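Local coordinates for protein endo-1,4-beta-xylanase C (PDB 4XUO) that hydrolyses internal beta-1,4-xylosidic linkages in xylan and binds xylan through this N-terminal CBM22-1 module, at residues A[93-98]-A[125-130]. Sequence-based numbering, arbitrary orientation.
Unlike the reference sequence in segment 93-98: G98 (reference Arg).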
ATOM      1  N   VAL A  93      -4.099  -2.001   7.123  1.00 15.26           N
ATOM      2  CA  VAL A  93      -5.511  -1.933   6.683  1.00 15.55           C
ATOM      3  C   VAL A  93      -6.377  -1.351   7.817  1.00 16.88           C
ATOM      4  O   VAL A  93      -6.456  -1.883   8.910  1.00 17.86           O
ATOM      5  CB  VAL A  93      -6.034  -3.320   6.218  1.00 15.90           C
ATOM      6  CG1 VAL A  93      -7.515  -3.232   5.811  1.00 15.52           C
ATOM      7  CG2 VAL A  93      -5.215  -3.801   5.029  1.00 15.72           C
ATOM      8  N   GLU A  94      -7.002  -0.215   7.519  1.00 15.54           N
ATOM      9  CA  GLU A  94      -8.028   0.379   8.366  1.00 16.93           C
ATOM     10  C   GLU A  94      -9.378  -0.235   7.965  1.00 15.93           C
ATOM     11  O   GLU A  94      -9.780  -0.143   6.817  1.00 17.20           O
ATOM     12  CB  GLU A  94      -8.015   1.882   8.117  1.00 16.99           C
ATOM     13  CG  GLU A  94      -9.169   2.672   8.684  1.00 18.18           C
ATOM     14  CD  GLU A  94      -8.979   4.143   8.373  1.00 19.72           C
ATOM     15  OE1 GLU A  94      -9.337   4.577   7.264  1.00 22.20           O
ATOM     16  OE2 GLU A  94      -8.438   4.852   9.222  1.00 21.46           O
ATOM     17  N   ARG A  95     -10.053  -0.877   8.929  1.00 16.98           N
ATOM     18  CA  ARG A  95     -11.223  -1.734   8.703  1.00 16.80           C
ATOM     19  C   ARG A  95     -12.401  -1.281   9.591  1.00 17.23           C
ATOM     20  O   ARG A  95     -12.222  -1.020  10.771  1.00 19.27           O
ATOM     21  CB  ARG A  95     -10.857  -3.196   9.030  1.00 17.24           C
ATOM     22  CG  ARG A  95     -12.040  -4.172   8.985  1.00 17.54           C
ATOM     23  CD  ARG A  95     -11.619  -5.644   8.983  1.00 17.72           C
ATOM     24  NE  ARG A  95     -10.779  -5.912  10.137  1.00 17.12           N
ATOM     25  CZ  ARG A  95     -11.237  -6.195  11.362  1.00 18.65           C
ATOM     26  NH1 ARG A  95     -12.533  -6.367  11.607  1.00 20.25           N
ATOM     27  NH2 ARG A  95     -10.385  -6.346  12.355  1.00 19.76           N
ATOM     28  N   ARG A  96     -13.591  -1.158   9.029  1.00 17.94           N
ATOM     29  CA  ARG A  96     -14.800  -1.096   9.859  1.00 19.30           C
ATOM     30  C   ARG A  96     -15.253  -2.502  10.159  1.00 20.12           C
ATOM     31  O   ARG A  96     -15.530  -3.256   9.230  1.00 20.66           O
ATOM     32  CB  ARG A  96     -15.928  -0.399   9.139  1.00 20.07           C
ATOM     33  CG  ARG A  96     -15.839   1.084   9.178  1.00 20.89           C
ATOM     34  CD  ARG A  96     -17.108   1.676   8.620  1.00 21.57           C
ATOM     35  NE  ARG A  96     -17.101   3.129   8.714  1.00 20.75           N
ATOM     36  CZ  ARG A  96     -16.374   3.931   7.944  1.00 21.45           C
ATOM     37  NH1 ARG A  96     -15.573   3.435   7.003  1.00 23.38           N
ATOM     38  NH2 ARG A  96     -16.444   5.242   8.104  1.00 21.22           N
ATOM     39  N   ASP A  97     -15.367  -2.838  11.441  1.00 21.24           N
ATOM     40  CA  ASP A  97     -15.750  -4.202  11.810  1.00 24.37           C
ATOM     41  C   ASP A  97     -17.272  -4.374  11.713  1.00 25.94           C
ATOM     42  O   ASP A  97     -17.974  -3.452  11.303  1.00 26.18           O
ATOM     43  CB  ASP A  97     -15.155  -4.598  13.170  1.00 25.50           C
ATOM     44  CG  ASP A  97     -15.759  -3.846  14.347  1.00 25.21           C
ATOM     45  OD1 ASP A  97     -16.851  -3.270  14.241  1.00 25.68           O
ATOM     46  OD2 ASP A  97     -15.121  -3.866  15.402  1.00 28.00           O
ATOM     47  N   GLY A  98     -17.766  -5.562  12.057  1.00 27.67           N
ATOM     48  CA  GLY A  98     -19.199  -5.836  12.131  1.00 27.50           C
ATOM     49  C   GLY A  98     -20.091  -4.812  12.835  1.00 28.95           C
ATOM     50  O   GLY A  98     -21.248  -4.642  12.445  1.00 31.45           O
ATOM     51  N   TYR A 125      -2.959 -11.120   4.302  1.00 17.69           N
ATOM     52  CA  TYR A 125      -4.029 -10.440   4.997  1.00 16.54           C
ATOM     53  C   TYR A 125      -5.363 -11.193   4.797  1.00 16.34           C
ATOM     54  O   TYR A 125      -5.600 -11.798   3.731  1.00 16.39           O
ATOM     55  CB  TYR A 125      -4.163  -9.005   4.449  1.00 16.86           C
ATOM     56  CG  TYR A 125      -5.294  -8.243   5.095  1.00 16.18           C
ATOM     57  CD1 TYR A 125      -5.170  -7.758   6.368  1.00 17.03           C
ATOM     58  CD2 TYR A 125      -6.518  -8.091   4.459  1.00 16.97           C
ATOM     59  CE1 TYR A 125      -6.206  -7.097   6.991  1.00 16.03           C
ATOM     60  CE2 TYR A 125      -7.565  -7.448   5.082  1.00 16.09           C
ATOM     61  CZ  TYR A 125      -7.390  -6.945   6.351  1.00 16.18           C
ATOM     62  OH  TYR A 125      -8.408  -6.303   7.003  1.00 16.45           O
ATOM     63  N   SER A 126      -6.188 -11.114   5.834  1.00 16.69           N
ATOM     64  CA  SER A 126      -7.587 -11.564   5.836  1.00 17.98           C
ATOM     65  C   SER A 126      -8.356 -10.883   6.954  1.00 18.43           C
ATOM     66  O   SER A 126      -7.771 -10.402   7.927  1.00 17.34           O
ATOM     67  CB  SER A 126      -7.640 -13.071   6.049  1.00 19.22           C
ATOM     68  OG  SER A 126      -7.146 -13.464   7.325  1.00 18.39           O
ATOM     69  N   TYR A 127      -9.674 -10.898   6.850  1.00 18.31           N
ATOM     70  CA  TYR A 127     -10.537 -10.422   7.923  1.00 19.14           C
ATOM     71  C   TYR A 127     -11.753 -11.324   8.072  1.00 19.64           C
ATOM     72  O   TYR A 127     -12.195 -11.961   7.089  1.00 20.25           O
ATOM     73  CB  TYR A 127     -10.985  -8.977   7.678  1.00 18.79           C
ATOM     74  CG  TYR A 127     -12.033  -8.815   6.604  1.00 18.44           C
ATOM     75  CD1 TYR A 127     -11.710  -8.897   5.245  1.00 18.54           C
ATOM     76  CD2 TYR A 127     -13.350  -8.580   6.940  1.00 18.19           C
ATOM     77  CE1 TYR A 127     -12.687  -8.757   4.262  1.00 18.46           C
ATOM     78  CE2 TYR A 127     -14.326  -8.443   5.962  1.00 18.45           C
ATOM     79  CZ  TYR A 127     -13.995  -8.522   4.632  1.00 19.11           C
ATOM     80  OH  TYR A 127     -15.016  -8.403   3.675  1.00 20.74           O
ATOM     81  N   GLU A 128     -12.326 -11.293   9.269  1.00 22.05           N
ATOM     82  CA  GLU A 128     -13.477 -12.155   9.627  1.00 24.72           C
ATOM     83  C   GLU A 128     -14.809 -11.433   9.639  1.00 23.84           C
ATOM     84  O   GLU A 128     -15.850 -12.059   9.422  1.00 22.68           O
ATOM     85  CB  GLU A 128     -13.259 -12.766  11.009  1.00 28.96           C
ATOM     86  CG  GLU A 128     -11.949 -13.521  11.168  1.00 34.27           C
ATOM     87  CD  GLU A 128     -11.729 -13.996  12.592  1.00 38.10           C
ATOM     88  OE1 GLU A 128     -10.855 -13.433  13.288  1.00 44.77           O
ATOM     89  OE2 GLU A 128     -12.444 -14.922  13.023  1.00 41.79           O
ATOM     90  N   GLN A 129     -14.796 -10.145   9.968  1.00 23.08           N
ATOM     91  CA  GLN A 129     -16.023  -9.331   9.979  1.00 24.12           C
ATOM     92  C   GLN A 129     -15.698  -7.916   9.513  1.00 24.27           C
ATOM     93  O   GLN A 129     -14.633  -7.410   9.822  1.00 23.52           O
ATOM     94  CB  GLN A 129     -16.616  -9.287  11.395  1.00 25.43           C
ATOM     95  CG  GLN A 129     -15.621  -8.944  12.489  1.00 28.24           C
ATOM     96  CD  GLN A 129     -16.240  -8.671  13.868  1.00 31.57           C
ATOM     97  OE1 GLN A 129     -16.121  -9.482  14.792  1.00 38.39           O
ATOM     98  NE2 GLN A 129     -16.872  -7.540  14.020  1.00 28.96           N
ATOM     99  N   GLY A 130     -16.617  -7.282   8.791  1.00 25.21           N
ATOM    100  CA  GLY A 130     -16.432  -5.891   8.397  1.00 26.05           C
ATOM    101  C   GLY A 130     -17.119  -5.416   7.130  1.00 25.20           C
ATOM    102  O   GLY A 130     -17.538  -6.218   6.279  1.00 25.08           O
TER
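V93 lays its CG2 methyl over the centre of one face of the Y125 ring, 4.0 Å from the centroid and almost along the ring normal. This CH-pi contact joins the two antiparallel sheets of the CBM22 beta-sandwich (jelly roll): strand 87-96 belongs to one, strand 119-125 to the other. A branched valine suits the place, because its second methyl, CG1, reaches the phenol end, 3.4 Å from Y125 OH. Tyrosine suits the other side, pairing an apolar ring against V72 and I74 with a hydroxyl that hydrogen-bonds D105.

Further along, the extended start of R95 (chi1 173°) carries CD to 3.6 Å from Y127 CB, and the bend at chi3 then turns NE and the guanidinium aside toward D105 and the Q129 carbonyl. NH1 donates to that carbonyl, NH1 to O 2.9 Å, in a bent bond (141° at the hydrogen) tilted from the carbonyl plane. NE forms a salt bridge with D105. An alanine in place of R95 would probably leave the Q129 carbonyl without this donor and D105 without this countercharge. Beyond it, G130 CA lies 2.9 Å from R96 O, where a side chain would clash, and its backbone angles also call for glycine. The chemistry thus changes from apolar to polar along the strand, and D105, bound by both R95 and Y125, probably stabilises the arginine's charge while holding both polar ends in place.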